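Protein GH61E (PDB 3EJA) is a copper-dependent lytic polysaccharide monooxygenase of family AA9 that oxidatively cleaves glycosidic bonds in cellulose-type polysaccharides, here with magnesium in the metal site. Local coordinates at residues P71-M76 with E137-H142; L133-Q138 with F152-A157. All coordinates share one frame; numbering follows the deposited sequence.

Contact 1: residues P71-M76 with E137-H142; sequences PVQFYM and EQIGLH. With SO4 (sulfate ion), chain I.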
ATOM      1  N   PRO A  71       3.800 -10.187   0.148  1.00 10.76           N
ATOM      2  CA  PRO A  71       4.272  -9.041  -0.624  1.00 10.75           C
ATOM      3  C   PRO A  71       3.997  -7.679   0.026  1.00 11.01           C
ATOM      4  O   PRO A  71       3.006  -7.515   0.753  1.00 10.77           O
ATOM      5  CB  PRO A  71       3.460  -9.145  -1.920  1.00 10.95           C
ATOM      6  CG  PRO A  71       2.162  -9.753  -1.480  1.00 10.51           C
ATOM      7  CD  PRO A  71       2.539 -10.735  -0.399  1.00 10.62           C
ATOM      8  N   VAL A  72       4.878  -6.726  -0.269  1.00 11.21           N
ATOM      9  CA  VAL A  72       4.673  -5.307   0.009  1.00 11.34           C
ATOM     10  C   VAL A  72       4.347  -4.627  -1.319  1.00 11.25           C
ATOM     11  O   VAL A  72       5.029  -4.851  -2.337  1.00 11.32           O
ATOM     12  CB  VAL A  72       5.944  -4.663   0.647  1.00 11.40           C
ATOM     13  CG1 VAL A  72       5.852  -3.128   0.663  1.00 11.49           C
ATOM     14  CG2 VAL A  72       6.155  -5.195   2.061  1.00 11.38           C
ATOM     15  N   GLN A  73       3.297  -3.806  -1.318  1.00 10.90           N
ATOM     16  CA  GLN A  73       2.914  -3.042  -2.499  1.00 10.95           C
ATOM     17  C   GLN A  73       2.581  -1.606  -2.104  1.00 10.79           C
ATOM     18  O   GLN A  73       2.108  -1.366  -0.988  1.00  9.84           O
ATOM     19  CB  GLN A  73       1.718  -3.708  -3.202  1.00 11.17           C
ATOM     20  CG  GLN A  73       1.897  -5.234  -3.403  1.00 11.18           C
ATOM     21  CD  GLN A  73       0.911  -5.840  -4.378  1.00 12.18           C
ATOM     22  OE1 GLN A  73       1.312  -6.493  -5.338  1.00 14.38           O
ATOM     23  NE2 GLN A  73      -0.386  -5.625  -4.143  1.00 11.36           N
ATOM     24  N   PHE A  74       2.859  -0.660  -3.004  1.00 10.62           N
ATOM     25  CA  PHE A  74       2.485   0.745  -2.789  1.00 10.53           C
ATOM     26  C   PHE A  74       1.648   1.252  -3.960  1.00 10.44           C
ATOM     27  O   PHE A  74       1.940   0.942  -5.114  1.00 10.44           O
ATOM     28  CB  PHE A  74       3.727   1.637  -2.582  1.00 10.50           C
ATOM     29  CG  PHE A  74       4.492   1.316  -1.326  1.00 10.67           C
ATOM     30  CD1 PHE A  74       4.094   1.843  -0.098  1.00  9.89           C
ATOM     31  CD2 PHE A  74       5.592   0.456  -1.367  1.00 10.56           C
ATOM     32  CE1 PHE A  74       4.784   1.536   1.075  1.00 10.18           C
ATOM     33  CE2 PHE A  74       6.282   0.131  -0.202  1.00 10.64           C
ATOM     34  CZ  PHE A  74       5.882   0.670   1.023  1.00 10.89           C
ATOM     35  N   TYR A  75       0.603   2.019  -3.646  1.00 10.51           N
ATOM     36  CA  TYR A  75      -0.229   2.653  -4.660  1.00 10.71           C
ATOM     37  C   TYR A  75      -0.307   4.157  -4.398  1.00 10.94           C
ATOM     38  O   TYR A  75      -0.055   4.617  -3.288  1.00 11.30           O
ATOM     39  CB  TYR A  75      -1.656   2.103  -4.623  1.00 10.57           C
ATOM     40  CG  TYR A  75      -1.865   0.646  -4.996  1.00 10.41           C
ATOM     41  CD1 TYR A  75      -1.454  -0.393  -4.144  1.00 10.41           C
ATOM     42  CD2 TYR A  75      -2.539   0.312  -6.165  1.00 10.53           C
ATOM     43  CE1 TYR A  75      -1.695  -1.748  -4.475  1.00 10.28           C
ATOM     44  CE2 TYR A  75      -2.784  -1.026  -6.511  1.00 10.85           C
ATOM     45  CZ  TYR A  75      -2.365  -2.043  -5.667  1.00 10.52           C
ATOM     46  OH  TYR A  75      -2.636  -3.343  -6.026  1.00 11.12           O
ATOM     47  N   MET A  76      -0.666   4.915  -5.428  1.00 11.33           N
ATOM     48  CA  MET A  76      -0.895   6.351  -5.303  1.00 11.75           C
ATOM     49  C   MET A  76      -2.215   6.751  -5.966  1.00 11.68           C
ATOM     50  O   MET A  76      -2.700   6.055  -6.856  1.00 11.31           O
ATOM     51  CB  MET A  76       0.258   7.137  -5.933  1.00 11.62           C
ATOM     52  CG  MET A  76       1.593   6.997  -5.197  1.00 12.12           C
ATOM     53  SD  MET A  76       2.930   7.850  -6.049  1.00 12.96           S
ATOM     54  CE  MET A  76       2.635   9.548  -5.498  1.00 13.23           C
ATOM     55  N   GLU A 137       0.895  -1.123   1.788  1.00 10.12           N
ATOM     56  CA  GLU A 137       0.263  -2.399   2.015  1.00 10.48           C
ATOM     57  C   GLU A 137       1.294  -3.509   2.207  1.00 10.35           C
ATOM     58  O   GLU A 137       2.270  -3.572   1.466  1.00 10.31           O
ATOM     59  CB  GLU A 137      -0.620  -2.717   0.809  1.00 10.98           C
ATOM     60  CG  GLU A 137      -1.137  -4.129   0.716  1.00 12.30           C
ATOM     61  CD  GLU A 137      -1.860  -4.347  -0.587  1.00 14.50           C
ATOM     62  OE1 GLU A 137      -3.085  -4.186  -0.596  1.00 16.76           O
ATOM     63  OE2 GLU A 137      -1.205  -4.626  -1.608  1.00 16.06           O
ATOM     64  N   GLN A 138       1.070  -4.372   3.194  1.00 10.12           N
ATOM     65  CA  GLN A 138       1.731  -5.682   3.227  1.00 10.21           C
ATOM     66  C   GLN A 138       0.655  -6.729   3.457  1.00 10.16           C
ATOM     67  O   GLN A 138      -0.258  -6.520   4.251  1.00 10.18           O
ATOM     68  CB  GLN A 138       2.828  -5.769   4.293  1.00  9.72           C
ATOM     69  CG  GLN A 138       3.843  -6.914   4.043  1.00  9.85           C
ATOM     70  CD  GLN A 138       3.534  -8.194   4.804  1.00  8.54           C
ATOM     71  OE1 GLN A 138       2.752  -8.197   5.762  1.00  9.01           O
ATOM     72  NE2 GLN A 138       4.190  -9.298   4.399  1.00  9.80           N
ATOM     73  N   ILE A 139       0.750  -7.833   2.717  1.00 10.01           N
ATOM     74  CA  ILE A 139      -0.242  -8.900   2.798  1.00  9.66           C
ATOM     75  C   ILE A 139       0.378 -10.133   3.447  1.00  9.79           C
ATOM     76  O   ILE A 139       1.158 -10.847   2.812  1.00 10.27           O
ATOM     77  CB  ILE A 139      -0.819  -9.257   1.390  1.00  9.76           C
ATOM     78  CG1 ILE A 139      -1.161  -7.983   0.603  1.00  9.18           C
ATOM     79  CG2 ILE A 139      -2.028 -10.189   1.530  1.00  9.18           C
ATOM     80  CD1 ILE A 139      -1.564  -8.219  -0.858  1.00  9.63           C
ATOM     81  N   GLY A 140       0.035 -10.370   4.712  1.00  9.71           N
ATOM     82  CA  GLY A 140       0.490 -11.559   5.441  1.00  9.86           C
ATOM     83  C   GLY A 140      -0.234 -12.786   4.929  1.00  9.74           C
ATOM     84  O   GLY A 140      -1.476 -12.842   4.973  1.00  9.91           O
ATOM     85  N   LEU A 141       0.536 -13.756   4.440  1.00  9.46           N
ATOM     86  CA  LEU A 141      -0.022 -14.965   3.800  1.00  9.57           C
ATOM     87  C   LEU A 141       0.129 -16.271   4.610  1.00  9.97           C
ATOM     88  O   LEU A 141      -0.148 -17.374   4.102  1.00  9.69           O
ATOM     89  CB  LEU A 141       0.587 -15.131   2.399  1.00  9.64           C
ATOM     90  CG  LEU A 141       0.366 -14.006   1.380  1.00  9.60           C
ATOM     91  CD1 LEU A 141       1.127 -14.305   0.085  1.00  9.48           C
ATOM     92  CD2 LEU A 141      -1.132 -13.815   1.094  1.00  9.68           C
ATOM     93  N   HIS A 142       0.552 -16.140   5.870  1.00 10.14           N
ATOM     94  CA  HIS A 142       0.849 -17.294   6.738  1.00 10.51           C
ATOM     95  C   HIS A 142      -0.370 -18.158   7.100  1.00 10.39           C
ATOM     96  O   HIS A 142      -0.221 -19.335   7.441  1.00 10.50           O
ATOM     97  CB  HIS A 142       1.576 -16.834   8.014  1.00 10.38           C
ATOM     98  CG  HIS A 142       0.851 -15.761   8.764  1.00 11.24           C
ATOM     99  ND1 HIS A 142       0.686 -14.487   8.265  1.00 11.75           N
ATOM    100  CD2 HIS A 142       0.245 -15.771   9.975  1.00 12.11           C
ATOM    101  CE1 HIS A 142       0.001 -13.764   9.130  1.00 12.18           C
ATOM    102  NE2 HIS A 142      -0.275 -14.518  10.179  1.00 11.29           N
TER
HETATM  103  S   SO4 I4851      -2.159 -14.906  13.412  0.50 31.02           S
HETATM  104  O1  SO4 I4851      -3.279 -14.977  12.478  0.50 30.46           O
HETATM  105  O2  SO4 I4851      -1.747 -16.262  13.758  0.50 30.34           O
HETATM  106  O3  SO4 I4851      -1.056 -14.166  12.808  0.50 30.40           O
HETATM  107  O4  SO4 I4851      -2.584 -14.211  14.626  0.50 30.98           O
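Gln-73 and Glu-137 form an antiparallel hydrogen-bonded pair between strands 72-78 and 130-140, adjacent inner strands of the larger sheet of the AA9 beta sandwich, and their side chains run side by side, pointing the same way. The amide nitrogen NE2 of Gln-73 gives a hydrogen to Glu-137 OE2 at 2.8 Å, nearly straight at 161°. That oxygen is met close to its C-O axis, and amide and carboxylate lie almost coplanar, 22° apart. Both chains are extended past CG; in Glu-137 CG stands anti to the backbone N (chi1 168°), which carries the carboxylate across to the amide.

Backbone bonds hold the strands in register. Gln-73 N reaches Glu-137 O at 3.0 Å, the return bond from Glu-137 N to Gln-73 O is weak, and Ile-139 N binds Pro-71 O at 3.0 Å.

Apolar contacts fill in around them. On the face of Val-72 and Gln-138, methyl CG2 of the valine meets Gln-138 CG at 3.5 Å, the two side chains crossing at about a right angle. Just ahead of strand 72-78, the ring of Pro-71 touches Ile-139 CD1 through CG and Leu-141 CD1 through CD, the latter at 3.9 Å.

At the far end His-142, which probably helps bind O2, gives NE2-H to O3 of a sulfate, probably from the crystallisation liquor, at 2.8 Å; Gln-151 also binds this ion.

Glu-137 is shared further: OE1 pairs with Arg-135 and OE2 also bonds Tyr-179 OH. Replacing Gln-73 with an alanine is likely to leave Glu-137 OE2 without its amide donor and to open a gap beside the carboxylate. With an arginine at one oxygen and an amide N-H and a tyrosine hydroxyl at the other, this buried carboxylate is likely to remain ionised.

Contact 2: residues L133-Q138 with F152-A157; sequences LLRAEQ and FYISCA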
ATOM      1  N   LEU A 133      -2.430  10.761  -2.301  1.00 13.22           N
ATOM      2  CA  LEU A 133      -2.416   9.796  -1.221  1.00 12.61           C
ATOM      3  C   LEU A 133      -1.479   8.662  -1.644  1.00 12.03           C
ATOM      4  O   LEU A 133      -1.500   8.231  -2.798  1.00 11.80           O
ATOM      5  CB  LEU A 133      -3.825   9.251  -0.948  1.00 12.13           C
ATOM      6  CG  LEU A 133      -4.910  10.181  -0.389  1.00 11.47           C
ATOM      7  CD1 LEU A 133      -6.284   9.497  -0.382  1.00 11.70           C
ATOM      8  CD2 LEU A 133      -4.546  10.681   1.011  1.00 11.21           C
ATOM      9  N   LEU A 134      -0.657   8.206  -0.705  1.00 11.36           N
ATOM     10  CA  LEU A 134       0.249   7.090  -0.928  1.00 10.95           C
ATOM     11  C   LEU A 134      -0.148   5.949   0.009  1.00 10.66           C
ATOM     12  O   LEU A 134      -0.032   6.058   1.236  1.00 10.94           O
ATOM     13  CB  LEU A 134       1.704   7.522  -0.693  1.00 11.16           C
ATOM     14  CG  LEU A 134       2.798   6.440  -0.700  1.00 10.73           C
ATOM     15  CD1 LEU A 134       2.934   5.764  -2.078  1.00  9.92           C
ATOM     16  CD2 LEU A 134       4.126   7.047  -0.246  1.00 10.89           C
ATOM     17  N   ARG A 135      -0.632   4.862  -0.579  1.00 10.24           N
ATOM     18  CA  ARG A 135      -1.134   3.725   0.179  1.00  9.86           C
ATOM     19  C   ARG A 135      -0.039   2.679   0.369  1.00  9.93           C
ATOM     20  O   ARG A 135       0.549   2.212  -0.618  1.00 10.04           O
ATOM     21  CB  ARG A 135      -2.349   3.125  -0.542  1.00  9.85           C
ATOM     22  CG  ARG A 135      -2.928   1.864   0.086  1.00  9.10           C
ATOM     23  CD  ARG A 135      -4.087   1.329  -0.766  1.00  9.90           C
ATOM     24  NE  ARG A 135      -4.668   0.110  -0.191  1.00  9.62           N
ATOM     25  CZ  ARG A 135      -4.230  -1.122  -0.452  1.00 10.14           C
ATOM     26  NH1 ARG A 135      -3.221  -1.315  -1.296  1.00  9.15           N
ATOM     27  NH2 ARG A 135      -4.806  -2.168   0.123  1.00  8.91           N
ATOM     28  N   ALA A 136       0.224   2.331   1.632  1.00  9.72           N
ATOM     29  CA  ALA A 136       1.172   1.263   1.993  1.00 10.06           C
ATOM     30  C   ALA A 136       0.391   0.006   2.282  1.00 10.11           C
ATOM     31  O   ALA A 136      -0.659   0.058   2.928  1.00  9.69           O
ATOM     32  CB  ALA A 136       1.998   1.646   3.222  1.00  9.77           C
ATOM     33  N   GLU A 137       0.895  -1.123   1.788  1.00 10.12           N
ATOM     34  CA  GLU A 137       0.263  -2.399   2.015  1.00 10.48           C
ATOM     35  C   GLU A 137       1.294  -3.509   2.207  1.00 10.35           C
ATOM     36  O   GLU A 137       2.270  -3.572   1.466  1.00 10.31           O
ATOM     37  CB  GLU A 137      -0.620  -2.717   0.809  1.00 10.98           C
ATOM     38  CG  GLU A 137      -1.137  -4.129   0.716  1.00 12.30           C
ATOM     39  CD  GLU A 137      -1.860  -4.347  -0.587  1.00 14.50           C
ATOM     40  OE1 GLU A 137      -3.085  -4.186  -0.596  1.00 16.76           O
ATOM     41  OE2 GLU A 137      -1.205  -4.626  -1.608  1.00 16.06           O
ATOM     42  N   GLN A 138       1.070  -4.372   3.194  1.00 10.12           N
ATOM     43  CA  GLN A 138       1.731  -5.682   3.227  1.00 10.21           C
ATOM     44  C   GLN A 138       0.655  -6.729   3.457  1.00 10.16           C
ATOM     45  O   GLN A 138      -0.258  -6.520   4.251  1.00 10.18           O
ATOM     46  CB  GLN A 138       2.828  -5.769   4.293  1.00  9.72           C
ATOM     47  CG  GLN A 138       3.843  -6.914   4.043  1.00  9.85           C
ATOM     48  CD  GLN A 138       3.534  -8.194   4.804  1.00  8.54           C
ATOM     49  OE1 GLN A 138       2.752  -8.197   5.762  1.00  9.01           O
ATOM     50  NE2 GLN A 138       4.190  -9.298   4.399  1.00  9.80           N
ATOM     51  N   PHE A 152      -4.166  -8.001   5.750  1.00 10.07           N
ATOM     52  CA  PHE A 152      -3.686  -6.752   5.146  1.00 10.10           C
ATOM     53  C   PHE A 152      -3.275  -5.723   6.193  1.00  9.99           C
ATOM     54  O   PHE A 152      -4.077  -5.339   7.045  1.00 10.11           O
ATOM     55  CB  PHE A 152      -4.755  -6.158   4.204  1.00  9.95           C
ATOM     56  CG  PHE A 152      -5.052  -7.028   3.008  1.00 10.08           C
ATOM     57  CD1 PHE A 152      -5.898  -8.133   3.126  1.00  9.89           C
ATOM     58  CD2 PHE A 152      -4.489  -6.740   1.765  1.00 10.11           C
ATOM     59  CE1 PHE A 152      -6.167  -8.953   2.028  1.00 10.03           C
ATOM     60  CE2 PHE A 152      -4.750  -7.550   0.655  1.00 10.11           C
ATOM     61  CZ  PHE A 152      -5.592  -8.665   0.785  1.00 10.18           C
ATOM     62  N   TYR A 153      -2.019  -5.290   6.107  1.00  9.93           N
ATOM     63  CA  TYR A 153      -1.475  -4.244   6.970  1.00 10.20           C
ATOM     64  C   TYR A 153      -1.278  -3.013   6.102  1.00  9.91           C
ATOM     65  O   TYR A 153      -0.489  -3.042   5.159  1.00  9.98           O
ATOM     66  CB  TYR A 153      -0.165  -4.717   7.632  1.00 10.28           C
ATOM     67  CG  TYR A 153      -0.380  -5.945   8.485  1.00 10.48           C
ATOM     68  CD1 TYR A 153      -0.792  -5.822   9.813  1.00 10.66           C
ATOM     69  CD2 TYR A 153      -0.219  -7.234   7.954  1.00 10.50           C
ATOM     70  CE1 TYR A 153      -1.025  -6.937  10.596  1.00 11.01           C
ATOM     71  CE2 TYR A 153      -0.451  -8.366   8.739  1.00 10.86           C
ATOM     72  CZ  TYR A 153      -0.852  -8.204  10.056  1.00 10.84           C
ATOM     73  OH  TYR A 153      -1.080  -9.300  10.854  1.00 11.74           O
ATOM     74  N   ILE A 154      -2.032  -1.952   6.413  1.00  9.58           N
ATOM     75  CA  ILE A 154      -2.253  -0.815   5.505  1.00  9.51           C
ATOM     76  C   ILE A 154      -2.180   0.536   6.222  1.00  9.43           C
ATOM     77  O   ILE A 154      -2.564   0.642   7.377  1.00  9.92           O
ATOM     78  CB  ILE A 154      -3.678  -0.922   4.824  1.00  9.48           C
ATOM     79  CG1 ILE A 154      -3.761  -2.136   3.879  1.00  9.72           C
ATOM     80  CG2 ILE A 154      -4.075   0.371   4.069  1.00  9.42           C
ATOM     81  CD1 ILE A 154      -5.199  -2.643   3.673  1.00  8.91           C
ATOM     82  N   SER A 155      -1.709   1.561   5.513  1.00  9.50           N
ATOM     83  CA  SER A 155      -1.994   2.962   5.868  1.00  9.91           C
ATOM     84  C   SER A 155      -1.879   3.860   4.625  1.00 10.22           C
ATOM     85  O   SER A 155      -1.430   3.408   3.572  1.00 10.22           O
ATOM     86  CB  SER A 155      -1.080   3.463   6.992  1.00  9.51           C
ATOM     87  OG  SER A 155       0.194   3.782   6.490  1.00  9.25           O
ATOM     88  N   CYS A 156      -2.276   5.127   4.748  1.00 10.64           N
ATOM     89  CA  CYS A 156      -2.108   6.081   3.651  1.00 10.91           C
ATOM     90  C   CYS A 156      -1.469   7.380   4.103  1.00 11.34           C
ATOM     91  O   CYS A 156      -1.879   7.965   5.112  1.00 11.34           O
ATOM     92  CB  CYS A 156      -3.442   6.392   2.975  1.00 11.01           C
ATOM     93  SG  CYS A 156      -4.241   4.992   2.160  1.00 10.08           S
ATOM     94  N   ALA A 157      -0.470   7.822   3.342  1.00 11.80           N
ATOM     95  CA  ALA A 157       0.252   9.058   3.639  1.00 12.67           C
ATOM     96  C   ALA A 157      -0.223  10.174   2.715  1.00 13.18           C
ATOM     97  O   ALA A 157      -0.682   9.906   1.600  1.00 13.21           O
ATOM     98  CB  ALA A 157       1.758   8.850   3.485  1.00 12.52           C
TER
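Leu-134, Ala-136 and Gln-138 pair with Ala-157, Ser-155 and Tyr-153 through six backbone hydrogen bonds, the strands running antiparallel at 160° with their axes 4.4 Å apart at the closest. The bond from Tyr-153 N to Gln-138 O is almost straight (2.8 Å, 176°), while Ser-155 N to Ala-136 O is longer at 3.2 Å.

Arg-135, Glu-137, Ile-154 and Cys-156 share one face. Extended from CG to NE, the arginine runs along its own strand and its NH2 makes a salt bridge with Glu-137 OE1 at 2.7 Å; the oxygen lies in the guanidinium plane, but the nitrogen sits above that of the carboxylate. Ile-154 CD1 comes obliquely against NH2 at 3.6 Å, and Cys-156 SG rests 3.8 Å from Arg-135 CB. The edge of the Phe-152 ring meets Glu-137 OE1 through CD2.

On the opposite face of the sheet, Gln-138 lies alongside Tyr-153, its OE1 3.8 Å from ring atom CD2, with amide and ring planes 26° apart. Tyr-2 OH bonds that OE1, and Tyr-153 OH, a ligand of the bound magnesium, bonds Gln-151.

This hairpin is central in its sheet: strand 72-78 flanks 130-140, strands 3-7 and 57-63 pack on the face of Ala-136, and the Cys-38 disulfide ties Cys-156 to helix 35-38.

In the fold
Contacts 1 and 2 lie side by side in one mixed sheet, their centres about 8 Å apart, and share strand 130-140 with Glu-137 and Gln-138. Along the chain, strand 72-78 comes first, then 130-140, then 151-162; the middle one is bordered by the other two. Contact 1 therefore closes a pairing across sixty residues, whereas contact 2 is a hairpin. They meet, for example, where Phe-74 CE1 packs on Ala-136 CB at 3.5 Å. Both belong to the core of the beta sandwich. Tyr-153, on strand 151-162, joins the sheet to the metal site, while His-142, just past the end of strand 130-140, probably serves O2 binding beside it.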